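Local coordinates for Alr4995 protein (Nostoc sp., PDB 6LRF) that acts as a bifunctional arginine dihydrolase and ornithine cyclodeaminase, probably converting arginine to ornithine in one domain and ornithine to proline in another, at residues B[345-348]-B[349-352]; B[336-339]-B[340-344]; B[292-296]-B[297-301]; B[558-561]-B[562-566]. One frame throughout, in Å; residues are numbered along the deposited sequence.

Contact 1. Residues B[345-348]-B[349-352]; sequences EIIS and LLID
Glu345 opens this run of alpha helix by giving its carbonyl to Leu349: the N-H of Leu349 meets Glu345 O at 3.2 Å. The same oxygen, Glu345 O, lies 3.4 Å from Leu349 CG, because that side chain folds back along the helix with CG anti to its own carbonyl carbon (chi1 -64°). Ile346 repeats the i to i+4 pattern with a shorter bond, 2.9 Å from Leu350 N to Ile346 O. Their side chains run alongside each other in the same direction, and the methyl CG2 of Ile346 meets Leu350 CD1 at 3.9 Å. At Ile347 the backbone bond from Ile351 N to Ile347 O is 2.8 Å, yet the side chains meet at a slant: Ile347 CG2 packs on Ile351 CD1, also at 3.9 Å, while Ile351 CG1 comes within 3.1 Å of Ile347 O. The hydroxyl of Ser348 turns back along the helix to the carbonyl of Glu344, whereas a water donates to Ser348 O at 2.8 Å, and that water bonds weakly to OD2 of Asp352, bridging one helical turn. Helix 340-352 lies among several elements of the fold. Ile346 rests on Val335 and Ala337 of strand 329-337, Leu349 and Leu350 lie against helix 299-310, where Glu345 also meets Thr310, and Glu345 and Ser348 touch Arg555 of helix 554-567.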
loop_
_atom_site.group_PDB
_atom_site.type_symbol
_atom_site.label_atom_id
_atom_site.label_comp_id
_atom_site.label_asym_id
_atom_site.label_seq_id
_atom_site.Cartn_x
_atom_site.Cartn_y
_atom_site.Cartn_z
ATOM N N GLU B 345 25.937 -5.952 25.597
ATOM C CA GLU B 345 25.061 -5.836 24.451
ATOM C C GLU B 345 25.837 -6.141 23.152
ATOM O O GLU B 345 25.360 -6.882 22.279
ATOM C CB GLU B 345 24.439 -4.449 24.415
ATOM C CG GLU B 345 23.320 -4.298 23.410
ATOM C CD GLU B 345 21.932 -4.480 24.019
ATOM O OE1 GLU B 345 21.701 -4.015 25.170
ATOM O OE2 GLU B 345 21.073 -5.087 23.333
ATOM N N ILE B 346 27.044 -5.592 23.047
ATOM C CA ILE B 346 27.905 -5.810 21.890
ATOM C C ILE B 346 28.317 -7.267 21.752
ATOM O O ILE B 346 28.195 -7.858 20.681
ATOM C CB ILE B 346 29.177 -4.928 21.965
ATOM C CG1 ILE B 346 28.819 -3.443 21.807
ATOM C CG2 ILE B 346 30.208 -5.356 20.926
ATOM C CD1 ILE B 346 29.917 -2.493 22.282
ATOM N N ILE B 347 28.815 -7.847 22.834
ATOM C CA ILE B 347 29.274 -9.228 22.803
ATOM C C ILE B 347 28.118 -10.189 22.467
ATOM O O ILE B 347 28.315 -11.169 21.740
ATOM C CB ILE B 347 29.934 -9.607 24.139
ATOM C CG1 ILE B 347 31.153 -8.710 24.376
ATOM C CG2 ILE B 347 30.348 -11.076 24.152
ATOM C CD1 ILE B 347 32.173 -8.775 23.266
ATOM N N SER B 348 26.913 -9.886 22.952
ATOM C CA SER B 348 25.742 -10.691 22.605
ATOM C C SER B 348 25.499 -10.691 21.098
ATOM O O SER B 348 25.194 -11.722 20.514
ATOM C CB SER B 348 24.488 -10.187 23.325
ATOM O OG SER B 348 24.584 -10.422 24.719
ATOM N N LEU B 349 25.650 -9.537 20.465
ATOM C CA LEU B 349 25.475 -9.463 19.022
ATOM C C LEU B 349 26.613 -10.216 18.299
ATOM O O LEU B 349 26.372 -10.981 17.356
ATOM C CB LEU B 349 25.391 -7.997 18.577
ATOM C CG LEU B 349 24.178 -7.226 19.127
ATOM C CD1 LEU B 349 24.334 -5.706 18.988
ATOM C CD2 LEU B 349 22.876 -7.683 18.459
ATOM N N LEU B 350 27.847 -10.035 18.764
ATOM C CA LEU B 350 29.000 -10.650 18.112
ATOM C C LEU B 350 29.027 -12.177 18.250
ATOM O O LEU B 350 29.509 -12.883 17.357
ATOM C CB LEU B 350 30.290 -10.075 18.672
ATOM C CG LEU B 350 30.575 -8.621 18.299
ATOM C CD1 LEU B 350 31.915 -8.158 18.886
ATOM C CD2 LEU B 350 30.539 -8.459 16.785
ATOM N N ILE B 351 28.534 -12.674 19.379
ATOM C CA ILE B 351 28.444 -14.111 19.612
ATOM C C ILE B 351 27.680 -14.799 18.465
ATOM O O ILE B 351 28.109 -15.839 17.958
ATOM C CB ILE B 351 27.783 -14.404 20.975
ATOM C CG1 ILE B 351 28.803 -14.216 22.096
ATOM C CG2 ILE B 351 27.252 -15.834 21.038
ATOM C CD1 ILE B 351 28.187 -14.217 23.487
ATOM N N ASP B 352 26.580 -14.192 18.032
ATOM C CA ASP B 352 25.806 -14.705 16.899
ATOM C C ASP B 352 26.560 -14.705 15.570
ATOM O O ASP B 352 26.307 -15.539 14.701
ATOM C CB ASP B 352 24.524 -13.900 16.751
ATOM C CG ASP B 352 23.619 -14.050 17.947
ATOM O OD1 ASP B 352 22.906 -13.079 18.280
ATOM O OD2 ASP B 352 23.630 -15.149 18.556
HETATM O O HOH W 1 23.563 -13.808 21.408
#

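Contact 2. Residues B[336-339]-B[340-344]; sequences SAPS and HEVME
Ala337 and Val342 form the apolar centre of this strand-to-helix turn, with Pro338 and the selenomethionine Met343 to complete it. The methyl of Ala337 points at the first turn of the helix, and Ala337 CB lies 3.7 Å from Met343 CB. Val342 sends CG1 to the proline ring, 3.7 Å from Pro338 CD, and CG2 to the next ring atom, 3.9 Å from Pro338 CG, the two side chains crossing nearly at right angles. The Met343 chain bends at chi2 (60°) and again at chi3 (90°), a double turn that brings Met343 CE back to 4.1 Å from Ala337 CB. Further out, Ser339 is the N-cap of helix 340-352. Ser339 OG accepts from Val342 N at 3.3 Å with an N-H...O angle of 166°, and Ser339 O accepts from Met343 N at 3.1 Å as the first i to i+4 bond. At the polar edge, the His340 ring has Glu344 CG over one face, while its nitrogens bond to Glu284 and Asp436; Glu341 forms a salt bridge with Arg194. The chemistry is therefore divided: a small hydrocarbon cluster packs the strand end against the first turn, Ser339 satisfies an amide of the first turn that has no earlier helical carbonyl, and the acidic partners at both nitrogens of His340 would probably favour a protonated, positively charged imidazole.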
loop_
_atom_site.group_PDB
_atom_site.type_symbol
_atom_site.label_atom_id
_atom_site.label_comp_id
_atom_site.label_asym_id
_atom_site.label_seq_id
_atom_site.Cartn_x
_atom_site.Cartn_y
_atom_site.Cartn_z
ATOM N N SER B 336 35.936 -1.836 22.263
ATOM C CA SER B 336 35.787 -1.045 23.487
ATOM C C SER B 336 34.345 -0.629 23.679
ATOM O O SER B 336 33.617 -0.398 22.706
ATOM C CB SER B 336 36.678 0.210 23.459
ATOM O OG SER B 336 38.044 -0.133 23.303
ATOM N N ALA B 337 33.951 -0.523 24.943
ATOM C CA ALA B 337 32.616 -0.086 25.328
ATOM C C ALA B 337 32.713 0.892 26.497
ATOM O O ALA B 337 33.656 0.825 27.278
ATOM C CB ALA B 337 31.754 -1.289 25.707
ATOM N N PRO B 338 31.743 1.804 26.624
ATOM C CA PRO B 338 31.806 2.819 27.683
ATOM C C PRO B 338 31.440 2.269 29.072
ATOM O O PRO B 338 31.695 2.923 30.093
ATOM C CB PRO B 338 30.784 3.860 27.214
ATOM C CG PRO B 338 29.767 3.030 26.408
ATOM C CD PRO B 338 30.612 2.026 25.697
ATOM N N SER B 339 30.836 1.086 29.110
ATOM C CA SER B 339 30.403 0.468 30.363
ATOM C C SER B 339 30.224 -1.022 30.150
ATOM O O SER B 339 30.205 -1.496 29.003
ATOM C CB SER B 339 29.087 1.063 30.843
ATOM O OG SER B 339 28.029 0.542 30.057
ATOM N N HIS B 340 30.063 -1.760 31.243
ATOM C CA HIS B 340 29.864 -3.200 31.155
ATOM C C HIS B 340 28.559 -3.530 30.452
ATOM O O HIS B 340 28.484 -4.467 29.645
ATOM C CB HIS B 340 29.877 -3.854 32.540
ATOM C CG HIS B 340 29.945 -5.352 32.487
ATOM N ND1 HIS B 340 30.889 -6.026 31.738
ATOM C CD2 HIS B 340 29.187 -6.304 33.079
ATOM C CE1 HIS B 340 30.711 -7.328 31.875
ATOM N NE2 HIS B 340 29.683 -7.524 32.682
ATOM N N GLU B 341 27.527 -2.761 30.759
ATOM C CA GLU B 341 26.223 -2.984 30.161
ATOM C C GLU B 341 26.300 -2.920 28.637
ATOM O O GLU B 341 25.767 -3.787 27.940
ATOM C CB GLU B 341 25.239 -1.962 30.697
ATOM C CG GLU B 341 23.898 -1.955 30.004
ATOM C CD GLU B 341 23.120 -0.694 30.327
ATOM O OE1 GLU B 341 23.589 0.070 31.208
ATOM O OE2 GLU B 341 22.050 -0.466 29.714
ATOM N N VAL B 342 26.987 -1.910 28.110
ATOM C CA VAL B 342 27.060 -1.753 26.653
ATOM C C VAL B 342 27.950 -2.851 26.053
ATOM O O VAL B 342 27.660 -3.389 24.973
ATOM C CB VAL B 342 27.574 -0.346 26.242
ATOM C CG1 VAL B 342 27.827 -0.276 24.735
ATOM C CG2 VAL B 342 26.580 0.735 26.671
HETATM N N MSE B 343 29.026 -3.195 26.761
HETATM C CA MSE B 343 29.892 -4.307 26.354
HETATM C C MSE B 343 29.118 -5.632 26.227
HETATM O O MSE B 343 29.334 -6.403 25.295
HETATM C CB MSE B 343 31.046 -4.486 27.346
HETATM C CG MSE B 343 31.985 -5.631 26.972
HETATM SE SE MSE B 343 32.850 -5.381 25.176
HETATM C CE MSE B 343 34.484 -4.398 25.740
ATOM N N GLU B 344 28.221 -5.898 27.167
ATOM C CA GLU B 344 27.409 -7.111 27.113
ATOM C C GLU B 344 26.486 -7.114 25.903
ATOM O O GLU B 344 26.262 -8.152 25.261
ATOM C CB GLU B 344 26.574 -7.249 28.377
ATOM C CG GLU B 344 27.381 -7.477 29.631
ATOM C CD GLU B 344 26.492 -7.659 30.842
ATOM O OE1 GLU B 344 25.792 -6.691 31.231
ATOM O OE2 GLU B 344 26.475 -8.788 31.377
#

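Contact 3. Residues B[292-296]-B[297-301]; sequences GHLLD and SGLIN
Ser297 bonding back to His293 makes this a local turn contact, placed where strand 280-292 ends and the chain passes through the short, weakly bonded helix 294-297 into helix 299-310. The evidence is a forked bond on one carbonyl. His293 O accepts from Ser297 N at 3.1 Å, and from Ser297 OG at 2.6 Å, the hydroxyl standing 44° out of the carbonyl plane. With chi1 at 63°, Ser297 OG sits between its own backbone N and carbonyl carbon, and from there it also accepts from Leu299 N at 3.3 Å. One hydroxyl thus joins the carbonyl just ahead of the short helix to an amide that starts the long one. Gly298, with a phi of 70°, turns the backbone between the two helices and is the N-cap of the second. The methyl CG2 of Ile300 lies against a carbonyl, 3.3 Å from Leu294 O. The apolar contacts are Ile300 CB to Leu294 CB at 4.2 Å and, at the ends of the leucines, Leu294 CD2 to Leu299 CD2 at 4.3 Å. Leu294 continues onto Phe319 and Ala331 of the sheet, while Leu295 packs on Leu295 of the second subunit, so the turn also belongs to a subunit interface. The Ser297 to Leu299 bond defines an ST turn, which here follows an inverse gamma turn centred on His293 and leads into the next helix.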
loop_
_atom_site.group_PDB
_atom_site.type_symbol
_atom_site.label_atom_id
_atom_site.label_comp_id
_atom_site.label_asym_id
_atom_site.label_seq_id
_atom_site.Cartn_x
_atom_site.Cartn_y
_atom_site.Cartn_z
ATOM N N GLY B 292 36.685 -16.775 8.785
ATOM C CA GLY B 292 35.776 -17.116 7.701
ATOM C C GLY B 292 36.152 -16.437 6.404
ATOM O O GLY B 292 37.319 -16.089 6.199
ATOM N N HIS B 293 35.177 -16.262 5.518
ATOM C CA HIS B 293 35.401 -15.528 4.274
ATOM C C HIS B 293 35.078 -14.057 4.524
ATOM O O HIS B 293 34.052 -13.537 4.090
ATOM C CB HIS B 293 34.554 -16.106 3.136
ATOM C CG HIS B 293 34.785 -17.567 2.897
ATOM N ND1 HIS B 293 33.805 -18.516 3.091
ATOM C CD2 HIS B 293 35.891 -18.244 2.503
ATOM C CE1 HIS B 293 34.292 -19.713 2.811
ATOM N NE2 HIS B 293 35.558 -19.577 2.460
ATOM N N LEU B 294 35.970 -13.394 5.238
ATOM C CA LEU B 294 35.620 -12.149 5.902
ATOM C C LEU B 294 35.343 -11.018 4.924
ATOM O O LEU B 294 34.408 -10.247 5.113
ATOM C CB LEU B 294 36.729 -11.752 6.868
ATOM C CG LEU B 294 37.018 -12.746 7.998
ATOM C CD1 LEU B 294 38.055 -12.174 8.978
ATOM C CD2 LEU B 294 35.739 -13.140 8.726
ATOM N N LEU B 295 36.144 -10.936 3.872
ATOM C CA LEU B 295 36.049 -9.806 2.963
ATOM C C LEU B 295 34.835 -9.845 2.070
ATOM O O LEU B 295 34.214 -8.805 1.846
ATOM C CB LEU B 295 37.291 -9.715 2.094
ATOM C CG LEU B 295 38.474 -9.185 2.886
ATOM C CD1 LEU B 295 39.614 -8.910 1.935
ATOM C CD2 LEU B 295 38.061 -7.947 3.648
ATOM N N ASP B 296 34.482 -11.020 1.553
ATOM C CA ASP B 296 33.393 -11.065 0.574
ATOM C C ASP B 296 32.021 -11.348 1.187
ATOM O O ASP B 296 30.997 -11.033 0.588
ATOM C CB ASP B 296 33.686 -12.091 -0.534
ATOM C CG ASP B 296 33.787 -13.512 -0.020
ATOM O OD1 ASP B 296 32.752 -14.076 0.395
ATOM O OD2 ASP B 296 34.903 -14.077 -0.055
ATOM N N SER B 297 31.981 -11.930 2.376
ATOM C CA SER B 297 30.690 -12.153 3.009
ATOM C C SER B 297 30.205 -10.882 3.705
ATOM O O SER B 297 29.020 -10.749 4.017
ATOM C CB SER B 297 30.763 -13.308 3.999
ATOM O OG SER B 297 31.650 -13.016 5.066
ATOM N N GLY B 298 31.126 -9.943 3.930
ATOM C CA GLY B 298 30.823 -8.735 4.672
ATOM C C GLY B 298 30.600 -9.011 6.154
ATOM O O GLY B 298 30.075 -8.166 6.887
ATOM N N LEU B 299 30.998 -10.202 6.594
ATOM C CA LEU B 299 30.896 -10.583 7.996
ATOM C C LEU B 299 31.669 -9.594 8.878
ATOM O O LEU B 299 31.136 -9.090 9.866
ATOM C CB LEU B 299 31.419 -12.011 8.195
ATOM C CG LEU B 299 31.179 -12.681 9.547
ATOM C CD1 LEU B 299 29.707 -12.617 9.911
ATOM C CD2 LEU B 299 31.652 -14.126 9.491
ATOM N N ILE B 300 32.916 -9.306 8.500
ATOM C CA ILE B 300 33.742 -8.376 9.257
ATOM C C ILE B 300 33.038 -7.027 9.342
ATOM O O ILE B 300 33.038 -6.374 10.384
ATOM C CB ILE B 300 35.166 -8.216 8.631
ATOM C CG1 ILE B 300 36.022 -7.266 9.464
ATOM C CG2 ILE B 300 35.102 -7.724 7.187
ATOM C CD1 ILE B 300 36.359 -7.810 10.813
ATOM N N ASN B 301 32.377 -6.655 8.254
ATOM C CA ASN B 301 31.799 -5.329 8.107
ATOM C C ASN B 301 30.523 -5.217 8.954
ATOM O O ASN B 301 30.267 -4.185 9.582
ATOM C CB ASN B 301 31.557 -5.042 6.606
ATOM C CG ASN B 301 30.526 -3.961 6.362
ATOM O OD1 ASN B 301 30.627 -2.851 6.901
ATOM N ND2 ASN B 301 29.525 -4.273 5.528
#

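Contact 4. Residues B[558-561]-B[562-566]; sequences LKVI and NTIRR
Thr563 hangs its hydroxyl on the carbonyl of Lys559, one turn back in helix 554-567 of the Rossmann-fold region. OG1 is anti to the carbonyl carbon of Thr563 (chi1 -61°), which directs it back toward the preceding turn to donate to Lys559 O at 2.8 Å. Thr563 N reaches Lys559 O at 2.9 Å, but from the opposite face of the carbonyl plane, so two donors grip one acceptor. Lys559 runs extended beside Thr563, its CG 4.0 Å from Thr563 OG1. Val560 and Ile564 touch more loosely, CG1 to CG1 at 4.3 Å, while Ile564 CG1 approaches Val560 O at 3.2 Å. Val560 and Ile561 also face helix 524-536. Asn562 adopts a different first torsion, with CG anti to the backbone N (chi1 -163°), and its OD1 accepts from the amide of Ala376. Arg565 starts out alongside Ile561 and then bends at chi3 (61°), which carries its guanidinium group to the carbonyls of Gly374 and Pro605. Before that bend its aliphatic stem lies on the preceding turn: Arg565 CG is 3.3 Å from Ile561 O, and CD packs 4.0 Å from Ile561 CG2.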
loop_
_atom_site.group_PDB
_atom_site.type_symbol
_atom_site.label_atom_id
_atom_site.label_comp_id
_atom_site.label_asym_id
_atom_site.label_seq_id
_atom_site.Cartn_x
_atom_site.Cartn_y
_atom_site.Cartn_z
ATOM N N LEU B 558 13.381 -8.241 27.007
ATOM C CA LEU B 558 13.319 -9.345 27.960
ATOM C C LEU B 558 13.639 -8.889 29.381
ATOM O O LEU B 558 13.034 -9.388 30.337
ATOM C CB LEU B 558 14.286 -10.460 27.543
ATOM C CG LEU B 558 13.675 -11.575 26.696
ATOM C CD1 LEU B 558 12.722 -12.418 27.555
ATOM C CD2 LEU B 558 12.945 -10.999 25.488
ATOM N N LYS B 559 14.585 -7.953 29.521
ATOM C CA LYS B 559 14.897 -7.400 30.842
ATOM C C LYS B 559 13.678 -6.772 31.471
ATOM O O LYS B 559 13.416 -6.948 32.660
ATOM C CB LYS B 559 16.011 -6.349 30.767
ATOM C CG LYS B 559 16.117 -5.505 32.026
ATOM C CD LYS B 559 17.431 -4.728 32.095
ATOM C CE LYS B 559 17.655 -4.162 33.495
ATOM N NZ LYS B 559 19.082 -3.778 33.723
ATOM N N VAL B 560 12.931 -6.015 30.677
ATOM C CA VAL B 560 11.753 -5.353 31.199
ATOM C C VAL B 560 10.718 -6.382 31.641
ATOM O O VAL B 560 10.105 -6.246 32.700
ATOM C CB VAL B 560 11.130 -4.394 30.154
ATOM C CG1 VAL B 560 9.711 -3.983 30.565
ATOM C CG2 VAL B 560 12.030 -3.170 29.958
ATOM N N ILE B 561 10.529 -7.419 30.828
ATOM C CA ILE B 561 9.528 -8.431 31.141
ATOM C C ILE B 561 9.915 -9.148 32.424
ATOM O O ILE B 561 9.101 -9.281 33.342
ATOM C CB ILE B 561 9.361 -9.429 29.989
ATOM C CG1 ILE B 561 8.678 -8.709 28.807
ATOM C CG2 ILE B 561 8.547 -10.648 30.453
ATOM C CD1 ILE B 561 8.591 -9.540 27.526
ATOM N N ASN B 562 11.169 -9.581 32.499
ATOM C CA ASN B 562 11.678 -10.223 33.707
ATOM C C ASN B 562 11.570 -9.348 34.967
ATOM O O ASN B 562 11.238 -9.824 36.048
ATOM C CB ASN B 562 13.139 -10.633 33.508
ATOM C CG ASN B 562 13.579 -11.632 34.532
ATOM O OD1 ASN B 562 13.014 -12.724 34.607
ATOM N ND2 ASN B 562 14.581 -11.273 35.345
ATOM N N THR B 563 11.852 -8.063 34.827
ATOM C CA THR B 563 11.795 -7.152 35.968
ATOM C C THR B 563 10.365 -6.991 36.493
ATOM O O THR B 563 10.127 -7.010 37.706
ATOM C CB THR B 563 12.396 -5.779 35.584
ATOM O OG1 THR B 563 13.767 -5.961 35.219
ATOM C CG2 THR B 563 12.316 -4.798 36.735
ATOM N N ILE B 564 9.401 -6.828 35.591
ATOM C CA ILE B 564 8.009 -6.705 36.026
ATOM C C ILE B 564 7.535 -8.020 36.665
ATOM O O ILE B 564 6.863 -7.999 37.691
ATOM C CB ILE B 564 7.063 -6.303 34.860
ATOM C CG1 ILE B 564 7.557 -5.015 34.179
ATOM C CG2 ILE B 564 5.640 -6.073 35.374
ATOM C CD1 ILE B 564 7.761 -3.839 35.143
ATOM N N ARG B 565 7.905 -9.162 36.080
ATOM C CA ARG B 565 7.553 -10.447 36.674
ATOM C C ARG B 565 8.167 -10.544 38.085
ATOM O O ARG B 565 7.523 -11.046 39.008
ATOM C CB ARG B 565 7.993 -11.617 35.782
ATOM C CG ARG B 565 7.214 -11.718 34.445
ATOM C CD ARG B 565 7.650 -12.936 33.624
ATOM N NE ARG B 565 7.388 -14.181 34.349
ATOM C CZ ARG B 565 6.233 -14.842 34.306
ATOM N NH1 ARG B 565 5.236 -14.397 33.543
ATOM N NH2 ARG B 565 6.074 -15.949 35.022
ATOM N N ARG B 566 9.376 -10.013 38.271
ATOM C CA ARG B 566 9.993 -10.060 39.592
ATOM C C ARG B 566 9.211 -9.255 40.621
ATOM O O ARG B 566 8.972 -9.728 41.725
ATOM C CB ARG B 566 11.433 -9.561 39.561
ATOM C CG ARG B 566 12.101 -9.707 40.934
ATOM C CD ARG B 566 13.590 -9.480 40.874
ATOM N NE ARG B 566 13.894 -8.102 40.497
ATOM C CZ ARG B 566 14.496 -7.758 39.360
ATOM N NH1 ARG B 566 14.866 -8.699 38.493
ATOM N NH2 ARG B 566 14.733 -6.474 39.090
#

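In the fold
Contacts 2 and 1 follow each other on helix 340-352, with centres about 11 Å apart, and they touch directly: Ile346 CD1 lies 4.1 Å from Ala337 CB. Contact 3 comes earlier in the chain, at the start of helix 299-310, which packs beside contact 1; their centres are about 17 Å apart. These three share the LOR/SDH region, whereas contact 4 lies in the Rossmann-fold region, its centre about 21 Å from those of both contacts 1 and 2. Its helix, 554-567, bridges that gap through Arg555, which touches Glu345 and Ser348. Contacts 3 and 4 are farthest apart, about 36 Å between centres. The structure is unliganded, and no ligand is present to place any of the four contacts at a bound substrate.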